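Local structure of Alpha/beta hydrolase fold-3 domain-containing protein (Enterococcus faecalis, 2QRU) at residues R103-Y108 with Y131-L136; L127-G132 with R227-I232; L136-E141 with E223-Y228; G37-T42 with H187-P192. The protein is of unknown function but has the alpha/beta hydrolase fold and may act as a hydrolase. One frame throughout, in Å; residues are numbered along the deposited sequence.

Interaction 1: residues R103-Y108 with Y131-L136. With PO4 (phosphate ion), chain B.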
# COMPACT_ATOMS: atom_id res chain seq x y z
N ARG A 103 1.86 0.83 -2.08
CA ARG A 103 1.47 1.06 -3.47
C ARG A 103 -0.06 1.25 -3.50
O ARG A 103 -0.80 0.30 -3.20
CB ARG A 103 1.84 -0.18 -4.26
CG ARG A 103 1.39 -0.14 -5.69
CD ARG A 103 1.95 -1.37 -6.45
NE ARG A 103 1.62 -1.41 -7.86
CZ ARG A 103 2.16 -2.32 -8.67
NH1 ARG A 103 3.05 -3.18 -8.16
NH2 ARG A 103 1.86 -2.37 -9.97
N SER A 104 -0.51 2.44 -3.88
CA SER A 104 -1.94 2.78 -4.00
C SER A 104 -2.69 2.49 -2.70
O SER A 104 -2.40 3.12 -1.66
CB SER A 104 -2.55 2.11 -5.24
OG SER A 104 -3.85 2.65 -5.45
N ALA A 105 -3.59 1.50 -2.70
CA ALA A 105 -4.28 1.19 -1.42
C ALA A 105 -3.24 0.84 -0.34
O ALA A 105 -3.47 1.09 0.84
CB ALA A 105 -5.23 0.01 -1.62
N GLY A 106 -2.14 0.20 -0.75
CA GLY A 106 -1.04 -0.06 0.19
C GLY A 106 -0.49 1.22 0.86
O GLY A 106 -0.02 1.16 1.99
N GLY A 107 -0.52 2.35 0.15
CA GLY A 107 -0.10 3.64 0.77
C GLY A 107 -1.07 4.08 1.87
O GLY A 107 -0.65 4.56 2.92
N TYR A 108 -2.37 3.93 1.60
CA TYR A 108 -3.38 4.23 2.62
C TYR A 108 -3.16 3.31 3.84
O TYR A 108 -3.15 3.79 5.02
CB TYR A 108 -4.76 4.01 2.01
CG TYR A 108 -5.87 4.15 3.04
CD1 TYR A 108 -6.25 5.39 3.53
CD2 TYR A 108 -6.53 3.02 3.53
CE1 TYR A 108 -7.30 5.52 4.51
CE2 TYR A 108 -7.56 3.13 4.49
CZ TYR A 108 -7.95 4.39 4.98
OH TYR A 108 -8.95 4.55 5.94
N TYR A 131 1.45 6.89 -4.78
CA TYR A 131 0.07 7.26 -5.15
C TYR A 131 -1.02 6.65 -4.23
O TYR A 131 -2.08 6.17 -4.68
CB TYR A 131 -0.18 7.04 -6.65
CG TYR A 131 0.40 5.78 -7.24
CD1 TYR A 131 -0.26 4.56 -7.13
CD2 TYR A 131 1.64 5.80 -7.89
CE1 TYR A 131 0.28 3.38 -7.69
CE2 TYR A 131 2.21 4.62 -8.42
CZ TYR A 131 1.53 3.43 -8.32
OH TYR A 131 2.10 2.28 -8.93
N GLY A 132 -0.74 6.72 -2.93
CA GLY A 132 -1.75 6.35 -1.92
C GLY A 132 -2.64 7.55 -1.58
O GLY A 132 -2.74 8.54 -2.32
N TYR A 133 -3.27 7.45 -0.40
CA TYR A 133 -4.27 8.42 0.03
C TYR A 133 -4.43 8.37 1.54
O TYR A 133 -4.02 7.38 2.17
CB TYR A 133 -5.58 8.18 -0.70
CG TYR A 133 -5.97 6.75 -0.94
CD1 TYR A 133 -5.54 6.07 -2.10
CD2 TYR A 133 -6.82 6.07 -0.05
CE1 TYR A 133 -5.93 4.73 -2.35
CE2 TYR A 133 -7.19 4.74 -0.29
CZ TYR A 133 -6.76 4.10 -1.45
OH TYR A 133 -7.15 2.79 -1.73
N THR A 134 -5.05 9.42 2.11
CA THR A 134 -5.07 9.62 3.55
C THR A 134 -6.51 9.47 4.09
O THR A 134 -6.72 9.44 5.30
CB THR A 134 -4.56 11.04 3.92
OG1 THR A 134 -5.25 11.99 3.10
CG2 THR A 134 -3.05 11.16 3.69
N ASP A 135 -7.47 9.39 3.17
CA ASP A 135 -8.87 9.19 3.52
C ASP A 135 -9.56 8.56 2.31
O ASP A 135 -8.93 8.34 1.27
CB ASP A 135 -9.52 10.51 4.00
CG ASP A 135 -9.65 11.55 2.90
OD1 ASP A 135 -10.15 11.21 1.81
OD2 ASP A 135 -9.26 12.73 3.14
N LEU A 136 -10.84 8.22 2.48
CA LEU A 136 -11.57 7.50 1.44
C LEU A 136 -12.59 8.41 0.72
O LEU A 136 -13.42 7.92 -0.06
CB LEU A 136 -12.25 6.27 2.08
CG LEU A 136 -11.23 5.28 2.71
CD1 LEU A 136 -11.98 4.19 3.47
CD2 LEU A 136 -10.30 4.69 1.67
P PO4 B . -5.02 0.24 -6.63
O1 PO4 B . -5.62 1.64 -6.70
O2 PO4 B . -5.98 -0.71 -7.32
O3 PO4 B . -3.71 0.16 -7.42
O4 PO4 B . -4.77 -0.10 -5.16
O HOH W 1 -6.81 1.99 -4.31
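Tyr108 and Tyr133 bury the most surface here, and they pack against each other. Their ring planes are 21° apart but offset, so the rings barely overlap. The main ring contact is CH-pi: Tyr108 CB sits over one face of the Tyr133 ring, 3.9 Å from its centroid. On the Tyr108 ring, Leu136 CD2 covers one face, and Tyr133 O lies at the edge in the ring plane. Tyr108 CG is anti to the backbone N (chi1 174°), which carries the ring along the 131-136 loop toward Leu136. Its hydroxyl bonds to Tyr200 O.

The edge of the Tyr131 ring meets Ser104, with CD1 of Tyr131 3.8 Å from CB of Ser104. The Tyr131 hydroxyl bonds to Asp250, which also pairs with Arg103. Ser104 lies in a GxSxG pattern with the strained backbone of a nucleophile elbow, and probably forms a triad with His249 and Asp221. Ala105 N donates to phosphate O4 at 3.2 Å. A water joins Tyr133 OH, 2.7 Å away, to Ser104 OG and the phosphate.

Across the segments the contact is mostly apolar, with CA-H...O contacts such as Ser104 CA to Tyr131 O (3.5 Å). Tyr131 O, Tyr133 N and Tyr133 O are buried without a hydrogen-bonding partner. Shape, more than polar bonding, joins the loop to the elbow.

Interaction 2: residues L127-G132 with R227-I232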
# COMPACT_ATOMS: atom_id res chain seq x y z
N LEU A 127 8.93 6.50 5.32
CA LEU A 127 7.76 6.02 4.59
C LEU A 127 7.95 6.27 3.10
O LEU A 127 8.57 7.30 2.75
CB LEU A 127 6.52 6.78 5.04
CG LEU A 127 6.19 6.82 6.56
CD1 LEU A 127 5.03 7.78 6.77
CD2 LEU A 127 5.87 5.37 7.00
N VAL A 128 7.46 5.39 2.23
CA VAL A 128 7.54 5.65 0.79
C VAL A 128 6.13 5.41 0.24
O VAL A 128 5.58 4.31 0.37
CB VAL A 128 8.58 4.70 0.09
CG1 VAL A 128 8.59 4.94 -1.43
CG2 VAL A 128 9.99 4.88 0.71
N ASN A 129 5.52 6.47 -0.26
CA ASN A 129 4.16 6.45 -0.77
C ASN A 129 4.15 6.51 -2.31
O ASN A 129 4.56 7.53 -2.87
CB ASN A 129 3.42 7.69 -0.28
CG ASN A 129 2.09 7.84 -0.96
OD1 ASN A 129 1.30 6.91 -0.94
ND2 ASN A 129 1.84 9.00 -1.55
N PHE A 130 3.68 5.45 -2.94
CA PHE A 130 3.36 5.44 -4.37
C PHE A 130 1.86 5.64 -4.51
O PHE A 130 1.09 4.68 -4.31
CB PHE A 130 3.80 4.13 -4.99
CG PHE A 130 5.27 4.07 -5.22
CD1 PHE A 130 5.80 4.59 -6.43
CD2 PHE A 130 6.11 3.51 -4.30
CE1 PHE A 130 7.20 4.57 -6.66
CE2 PHE A 130 7.49 3.47 -4.51
CZ PHE A 130 8.05 3.99 -5.68
N TYR A 131 1.45 6.89 -4.78
CA TYR A 131 0.07 7.26 -5.15
C TYR A 131 -1.02 6.65 -4.23
O TYR A 131 -2.08 6.17 -4.68
CB TYR A 131 -0.18 7.04 -6.65
CG TYR A 131 0.40 5.78 -7.24
CD1 TYR A 131 -0.26 4.56 -7.13
CD2 TYR A 131 1.64 5.80 -7.89
CE1 TYR A 131 0.28 3.38 -7.69
CE2 TYR A 131 2.21 4.62 -8.42
CZ TYR A 131 1.53 3.43 -8.32
OH TYR A 131 2.10 2.28 -8.93
N GLY A 132 -0.74 6.72 -2.93
CA GLY A 132 -1.75 6.35 -1.92
C GLY A 132 -2.64 7.55 -1.58
O GLY A 132 -2.74 8.54 -2.32
N ARG A 227 -3.59 15.18 -5.51
CA ARG A 227 -3.49 16.07 -4.33
C ARG A 227 -3.18 15.25 -3.06
O ARG A 227 -2.60 15.79 -2.08
CB ARG A 227 -4.77 16.89 -4.15
CG ARG A 227 -6.02 16.02 -3.90
CD ARG A 227 -7.23 16.88 -3.41
NE ARG A 227 -8.40 16.02 -3.18
CZ ARG A 227 -8.64 15.35 -2.03
NH1 ARG A 227 -7.81 15.45 -0.97
NH2 ARG A 227 -9.74 14.59 -1.93
N TYR A 228 -3.60 13.99 -3.02
CA TYR A 228 -3.31 13.20 -1.81
C TYR A 228 -1.81 13.03 -1.61
O TYR A 228 -1.29 13.19 -0.50
CB TYR A 228 -3.94 11.82 -1.89
CG TYR A 228 -5.43 11.86 -1.53
CD1 TYR A 228 -5.84 11.99 -0.20
CD2 TYR A 228 -6.39 11.80 -2.52
CE1 TYR A 228 -7.22 12.05 0.15
CE2 TYR A 228 -7.79 11.84 -2.18
CZ TYR A 228 -8.18 11.97 -0.84
OH TYR A 228 -9.56 12.00 -0.52
N SER A 229 -1.13 12.64 -2.70
CA SER A 229 0.31 12.46 -2.59
C SER A 229 1.04 13.78 -2.36
O SER A 229 2.09 13.79 -1.73
CB SER A 229 0.86 11.68 -3.80
OG SER A 229 0.40 10.34 -3.74
N LYS A 230 0.51 14.88 -2.88
CA LYS A 230 1.09 16.21 -2.52
C LYS A 230 1.00 16.42 -1.01
O LYS A 230 1.99 16.81 -0.39
CB LYS A 230 0.35 17.37 -3.18
CG LYS A 230 0.59 17.39 -4.67
CD LYS A 230 -0.24 18.47 -5.30
CE LYS A 230 -0.05 18.54 -6.78
NZ LYS A 230 -1.09 19.41 -7.45
N LYS A 231 -0.19 16.21 -0.44
CA LYS A 231 -0.38 16.39 0.99
C LYS A 231 0.58 15.48 1.76
O LYS A 231 1.22 15.89 2.73
CB LYS A 231 -1.85 16.11 1.39
CG LYS A 231 -2.07 16.19 2.90
CD LYS A 231 -3.51 16.49 3.28
CE LYS A 231 -4.39 15.30 2.97
NZ LYS A 231 -5.75 15.59 3.55
N ILE A 232 0.66 14.22 1.34
CA ILE A 232 1.49 13.24 2.02
C ILE A 232 2.96 13.66 2.00
O ILE A 232 3.66 13.53 3.02
CB ILE A 232 1.29 11.80 1.42
CG1 ILE A 232 -0.10 11.27 1.75
CG2 ILE A 232 2.33 10.83 1.95
CD1 ILE A 232 -0.55 10.13 0.75
O HOH W 2 -2.16 10.25 -4.43
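The amide of Asn129 is the flat group that meets the helix. Ile232 CD1 lies against its nitrogen end, 3.5 Å from ND2, and the two side chains cross at about a right angle. Ser229 OG takes a hydrogen bond from Asn129 ND2 at 2.9 Å. The bond is bent, with an N-H...O angle of 132°, and OG is tilted 16° from the amide plane. The other flat groups contribute less. The Tyr131 ring has Phe130 CB over one face. The Tyr228 ring has Arg227 NH1 over one face. Tyr228 CB approaches Gly132 O at 3.5 Å.

Asn129 CG is anti to the backbone N (chi1 171°), which sends the amide toward the helix. Its OD1 accepts from Gly132 N at 2.9 Å, an Asx motif that closes the turn after the strand. ND2 also bonds to Ser215 OG. Bonds at both ends of the amide therefore fix its rotation. Ser229 OG is used again by a water 2.7 Å away, which donates to Gly132 O at 2.8 Å.

The contact packs helix 227-235 against the C-terminal end of strand 127-130. That strand runs parallel between strands 98-103 and 213-218. Ile232 also touches Cys213 of strand 213-218 and Leu111 of helix 105-119, while Ser229 rests on Ala217. The helix thus covers the strand end beside helix 105-119.

Interaction 3: residues L136-E141 with E223-Y228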
# COMPACT_ATOMS: atom_id res chain seq x y z
N LEU A 136 -10.84 8.22 2.48
CA LEU A 136 -11.57 7.50 1.44
C LEU A 136 -12.59 8.41 0.72
O LEU A 136 -13.42 7.92 -0.06
CB LEU A 136 -12.25 6.27 2.08
CG LEU A 136 -11.23 5.28 2.71
CD1 LEU A 136 -11.98 4.19 3.47
CD2 LEU A 136 -10.30 4.69 1.67
N GLU A 137 -12.51 9.73 0.94
CA GLU A 137 -13.57 10.63 0.43
C GLU A 137 -13.66 10.57 -1.09
O GLU A 137 -14.74 10.67 -1.67
CB GLU A 137 -13.34 12.08 0.85
CG GLU A 137 -13.31 12.25 2.34
CD GLU A 137 -14.61 11.79 2.98
OE1 GLU A 137 -15.69 12.18 2.50
OE2 GLU A 137 -14.52 11.01 3.94
N PHE A 138 -12.51 10.38 -1.74
CA PHE A 138 -12.47 10.45 -3.20
C PHE A 138 -13.31 9.34 -3.88
O PHE A 138 -13.70 9.47 -5.04
CB PHE A 138 -11.01 10.44 -3.69
CG PHE A 138 -10.32 9.13 -3.49
CD1 PHE A 138 -9.76 8.82 -2.26
CD2 PHE A 138 -10.23 8.20 -4.51
CE1 PHE A 138 -9.17 7.61 -2.04
CE2 PHE A 138 -9.61 6.97 -4.31
CZ PHE A 138 -9.08 6.67 -3.07
N ILE A 139 -13.61 8.26 -3.16
CA ILE A 139 -14.39 7.17 -3.78
C ILE A 139 -15.89 7.52 -3.89
O ILE A 139 -16.66 6.78 -4.51
CB ILE A 139 -14.19 5.77 -3.10
CG1 ILE A 139 -15.00 5.62 -1.81
CG2 ILE A 139 -12.70 5.49 -2.89
CD1 ILE A 139 -14.84 4.25 -1.13
N LYS A 140 -16.27 8.66 -3.31
CA LYS A 140 -17.64 9.17 -3.42
C LYS A 140 -17.85 9.82 -4.78
O LYS A 140 -19.00 9.95 -5.26
CB LYS A 140 -17.91 10.19 -2.32
CG LYS A 140 -18.04 9.62 -0.92
CD LYS A 140 -18.16 10.75 0.11
CE LYS A 140 -18.44 10.23 1.53
NZ LYS A 140 -18.37 11.31 2.54
N GLU A 141 -16.74 10.27 -5.39
CA GLU A 141 -16.71 10.90 -6.72
C GLU A 141 -16.83 9.82 -7.82
O GLU A 141 -16.21 8.76 -7.71
CB GLU A 141 -15.38 11.70 -6.92
CG GLU A 141 -15.06 12.85 -5.90
CD GLU A 141 -13.55 13.27 -5.81
OE1 GLU A 141 -12.77 13.20 -6.80
OE2 GLU A 141 -13.12 13.70 -4.71
N GLU A 223 -7.59 7.59 -10.90
CA GLU A 223 -8.10 6.68 -9.87
C GLU A 223 -8.00 7.24 -8.43
O GLU A 223 -8.87 6.98 -7.60
CB GLU A 223 -7.39 5.32 -9.98
CG GLU A 223 -7.41 4.74 -11.39
CD GLU A 223 -6.88 3.32 -11.48
OE1 GLU A 223 -6.99 2.58 -10.49
OE2 GLU A 223 -6.36 2.94 -12.56
N VAL A 224 -6.93 8.00 -8.16
CA VAL A 224 -6.75 8.71 -6.89
C VAL A 224 -6.27 10.13 -7.23
O VAL A 224 -5.26 10.27 -7.94
CB VAL A 224 -5.65 8.01 -6.03
CG1 VAL A 224 -5.39 8.78 -4.72
CG2 VAL A 224 -5.98 6.53 -5.78
N PRO A 225 -6.98 11.18 -6.76
CA PRO A 225 -6.53 12.54 -7.06
C PRO A 225 -5.12 12.74 -6.51
O PRO A 225 -4.86 12.43 -5.33
CB PRO A 225 -7.57 13.43 -6.34
CG PRO A 225 -8.77 12.53 -6.15
CD PRO A 225 -8.25 11.17 -5.99
N PHE A 226 -4.20 13.24 -7.34
CA PHE A 226 -2.80 13.32 -6.87
C PHE A 226 -2.55 14.38 -5.80
O PHE A 226 -1.48 14.39 -5.17
CB PHE A 226 -1.77 13.32 -8.03
CG PHE A 226 -1.46 14.67 -8.63
CD1 PHE A 226 -2.46 15.59 -8.98
CD2 PHE A 226 -0.14 14.99 -8.91
CE1 PHE A 226 -2.11 16.81 -9.59
CE2 PHE A 226 0.23 16.20 -9.54
CZ PHE A 226 -0.75 17.10 -9.85
N ARG A 227 -3.59 15.18 -5.51
CA ARG A 227 -3.49 16.07 -4.33
C ARG A 227 -3.18 15.25 -3.06
O ARG A 227 -2.60 15.79 -2.08
CB ARG A 227 -4.77 16.89 -4.15
CG ARG A 227 -6.02 16.02 -3.90
CD ARG A 227 -7.23 16.88 -3.41
NE ARG A 227 -8.40 16.02 -3.18
CZ ARG A 227 -8.64 15.35 -2.03
NH1 ARG A 227 -7.81 15.45 -0.97
NH2 ARG A 227 -9.74 14.59 -1.93
N TYR A 228 -3.60 13.99 -3.02
CA TYR A 228 -3.31 13.20 -1.81
C TYR A 228 -1.81 13.03 -1.61
O TYR A 228 -1.29 13.19 -0.50
CB TYR A 228 -3.94 11.82 -1.89
CG TYR A 228 -5.43 11.86 -1.53
CD1 TYR A 228 -5.84 11.99 -0.20
CD2 TYR A 228 -6.39 11.80 -2.52
CE1 TYR A 228 -7.22 12.05 0.15
CE2 TYR A 228 -7.79 11.84 -2.18
CZ TYR A 228 -8.18 11.97 -0.84
OH TYR A 228 -9.56 12.00 -0.52
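Glu137 meets Tyr228 first, its CB 4.0 Å from the tyrosine OH. That hydroxyl bonds to Asp135. The Glu137 carboxylate turns back along its own 3-10 turn, where OE1 accepts a hydrogen bond from Lys140 NZ at 2.8 Å through its syn lone pair, as part of a salt bridge.

Phe138 follows and carries most of the contact. Its CG stands between the backbone N and the carbonyl carbon (chi1 70°), and the side chain points at the 223-228 segment. CD1 meets Tyr228 CE2 at 3.6 Å, with the two ring planes 65° apart. CB packs on Pro225 CD at 3.7 Å. At the far side of the ring, CE2 touches Val224 CG2 at 3.9 Å and Glu223 O at 3.4 Å. That carbonyl also accepts from Arg143. The Phe138 ring further meets Tyr133 edge-to-face.

Glu141 ends the segment at the exposed rim. In the conformer given here, one of two, OE1 lies near Pro225 and OE2 is 4.5 Å from Arg227 NH2, too far for a salt bridge.

Asp221 of the probable triad accepts bonds from the backbone N of Glu223 and Val224. The contact itself is mainly an apolar cluster round one phenylalanine. Glu141 and Arg227 may add a weak long-range attraction, so packing probably does most of the joining.

Interaction 4: residues G37-T42 with H187-P192. With PO4 (phosphate ion), chain B; EDO (1,2-ethanediol), chain G.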
# COMPACT_ATOMS: atom_id res chain seq x y z
N GLY A 37 -6.66 -1.82 -4.46
CA GLY A 37 -7.92 -1.26 -3.93
C GLY A 37 -8.50 -1.90 -2.67
O GLY A 37 -9.66 -1.65 -2.34
N MSE A 38 -7.69 -2.69 -1.96
CA MSE A 38 -8.13 -3.51 -0.82
C MSE A 38 -9.19 -4.53 -1.19
O MSE A 38 -9.88 -5.05 -0.31
CB MSE A 38 -8.60 -2.64 0.37
CG MSE A 38 -7.42 -1.86 0.95
SE MSE A 38 -8.03 -0.50 2.26
CE MSE A 38 -8.83 0.77 0.98
N ILE A 39 -9.30 -4.80 -2.49
CA ILE A 39 -10.21 -5.85 -3.00
C ILE A 39 -9.47 -6.97 -3.77
O ILE A 39 -9.90 -8.14 -3.74
CB ILE A 39 -11.31 -5.28 -3.94
CG1 ILE A 39 -12.08 -4.10 -3.30
CG2 ILE A 39 -12.22 -6.40 -4.46
CD1 ILE A 39 -13.18 -4.45 -2.47
N TYR A 40 -8.40 -6.63 -4.49
CA TYR A 40 -7.63 -7.64 -5.21
C TYR A 40 -6.12 -7.48 -4.99
O TYR A 40 -5.69 -6.58 -4.27
CB TYR A 40 -8.00 -7.66 -6.71
CG TYR A 40 -7.37 -6.57 -7.57
CD1 TYR A 40 -7.89 -5.27 -7.61
CD2 TYR A 40 -6.27 -6.86 -8.39
CE1 TYR A 40 -7.30 -4.27 -8.42
CE2 TYR A 40 -5.67 -5.89 -9.19
CZ TYR A 40 -6.20 -4.61 -9.23
OH TYR A 40 -5.59 -3.66 -10.04
N GLY A 41 -5.35 -8.39 -5.57
CA GLY A 41 -3.90 -8.19 -5.66
C GLY A 41 -3.10 -9.02 -4.69
O GLY A 41 -3.65 -9.84 -3.94
N THR A 42 -1.78 -8.77 -4.68
CA THR A 42 -0.85 -9.69 -4.10
C THR A 42 0.46 -9.00 -3.75
O THR A 42 0.90 -8.12 -4.48
CB THR A 42 -0.59 -10.86 -5.10
OG1 THR A 42 0.43 -11.72 -4.60
CG2 THR A 42 -0.16 -10.32 -6.47
N HIS A 187 -19.94 -0.05 0.19
CA HIS A 187 -20.63 -1.17 0.81
C HIS A 187 -19.65 -2.35 0.96
O HIS A 187 -19.61 -2.99 2.02
CB HIS A 187 -21.86 -1.59 0.01
CG HIS A 187 -22.63 -2.71 0.63
ND1 HIS A 187 -23.45 -2.54 1.73
CD2 HIS A 187 -22.66 -4.04 0.34
CE1 HIS A 187 -23.98 -3.70 2.07
NE2 HIS A 187 -23.51 -4.63 1.25
N PHE A 188 -18.87 -2.60 -0.08
CA PHE A 188 -17.87 -3.67 -0.04
C PHE A 188 -16.88 -3.43 1.09
O PHE A 188 -16.46 -4.36 1.77
CB PHE A 188 -17.13 -3.80 -1.39
CG PHE A 188 -17.85 -4.66 -2.40
CD1 PHE A 188 -19.22 -4.96 -2.26
CD2 PHE A 188 -17.17 -5.16 -3.50
CE1 PHE A 188 -19.88 -5.75 -3.20
CE2 PHE A 188 -17.84 -5.95 -4.45
CZ PHE A 188 -19.18 -6.25 -4.30
N TYR A 189 -16.49 -2.17 1.27
CA TYR A 189 -15.54 -1.78 2.32
C TYR A 189 -16.13 -1.76 3.74
O TYR A 189 -15.39 -1.72 4.73
CB TYR A 189 -15.03 -0.37 2.03
CG TYR A 189 -14.01 -0.23 0.92
CD1 TYR A 189 -13.22 -1.32 0.48
CD2 TYR A 189 -13.75 1.05 0.39
CE1 TYR A 189 -12.24 -1.13 -0.52
CE2 TYR A 189 -12.80 1.24 -0.59
CZ TYR A 189 -12.05 0.14 -1.04
OH TYR A 189 -11.10 0.36 -1.99
N GLY A 190 -17.45 -1.77 3.86
CA GLY A 190 -18.10 -1.62 5.18
C GLY A 190 -18.11 -0.20 5.73
O GLY A 190 -18.26 0.02 6.95
N LEU A 191 -18.05 0.79 4.84
CA LEU A 191 -18.07 2.21 5.28
C LEU A 191 -19.48 2.64 5.73
O LEU A 191 -20.46 2.16 5.17
CB LEU A 191 -17.60 3.14 4.18
CG LEU A 191 -16.18 2.84 3.68
CD1 LEU A 191 -15.73 3.81 2.60
CD2 LEU A 191 -15.23 2.90 4.85
N PRO A 192 -19.57 3.52 6.74
CA PRO A 192 -20.88 4.00 7.23
C PRO A 192 -21.80 4.49 6.11
O PRO A 192 -21.39 5.29 5.25
CB PRO A 192 -20.49 5.17 8.15
CG PRO A 192 -19.13 4.76 8.67
CD PRO A 192 -18.45 4.11 7.49
P PO4 B . -5.02 0.24 -6.63
O1 PO4 B . -5.62 1.64 -6.70
O2 PO4 B . -5.98 -0.71 -7.32
O3 PO4 B . -3.71 0.16 -7.42
O4 PO4 B . -4.77 -0.10 -5.16
C1 EDO G . -1.44 -5.24 -8.76
O1 EDO G . -1.23 -3.84 -8.46
C2 EDO G . -2.23 -5.82 -7.57
O2 EDO G . -1.46 -6.52 -6.60
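Gly37 O accepts a hydrogen bond from Tyr189 OH that is unusually short at 2.5 Å. The carbonyl oxygen lies at the edge of the tyrosine ring, in its plane. Gly37 belongs to the glycine-rich loop after strand 28-33 that, in alpha/beta hydrolases of this family, usually forms the oxyanion hole. The geometry here is consistent with that role: Gly37 N donates to phosphate O4 at 2.6 Å, with an N-H...O angle of 152°. Gly36 N and His249 also bond to the phosphate, which probably came from the crystallisation liquor. The two sides of Gly37 are thus held differently. Its NH faces the anion, and its carbonyl is held by Tyr189. Tyr189 may help to position the loop as a second-shell residue.

Apolar groups pack beside the Tyr189 ring. Met38, a selenomethionine here, bends at its last torsion (chi3 -73°), which brings CE to 3.9 Å from Tyr189 CZ. The two side chains cross at about a right angle. Met38 also rests on Ala105, Tyr108 and Leu109 of helix 105-119. Ile39 CD1 touches both aromatic residues. It is 4.0 Å from Tyr189 CE1 and lies at the edge of the Phe188 ring, near its plane. Phe188 in turn packs on helix 173-181. Gly190 ends helix 185-189 in a Schellman motif. Farther along the loop, Tyr40 and Tyr173 meet edge-to-face, and Gly41 N bonds to Asp167. At the end of the segment, Thr42 N donates to O2 of an ethanediol at 3.0 Å.

In the fold
Interactions 1 and 4 meet at the phosphate, which marks the probable active site. Their centres are 12 Å apart, and Tyr133 OH lies 3.8 Å from Met38 CE. Interactions 1 and 2 share Tyr131 and Gly132, and Ser104 N lies 2.8 Å from Phe130 O, a probable hydrogen bond. Asp135 OD1 and Tyr228 OH, 2.5 Å apart, tie interaction 1 to helix 227-235, which interactions 2 and 3 both use. Interaction 3 reaches interaction 4 through Ile139 CD1, 3.7 Å from Tyr189 CE2. Interactions 2 and 4 do not touch; their nearest atoms are about 9 Å apart. Interaction 1, which holds the elbow, thus touches all three of the others.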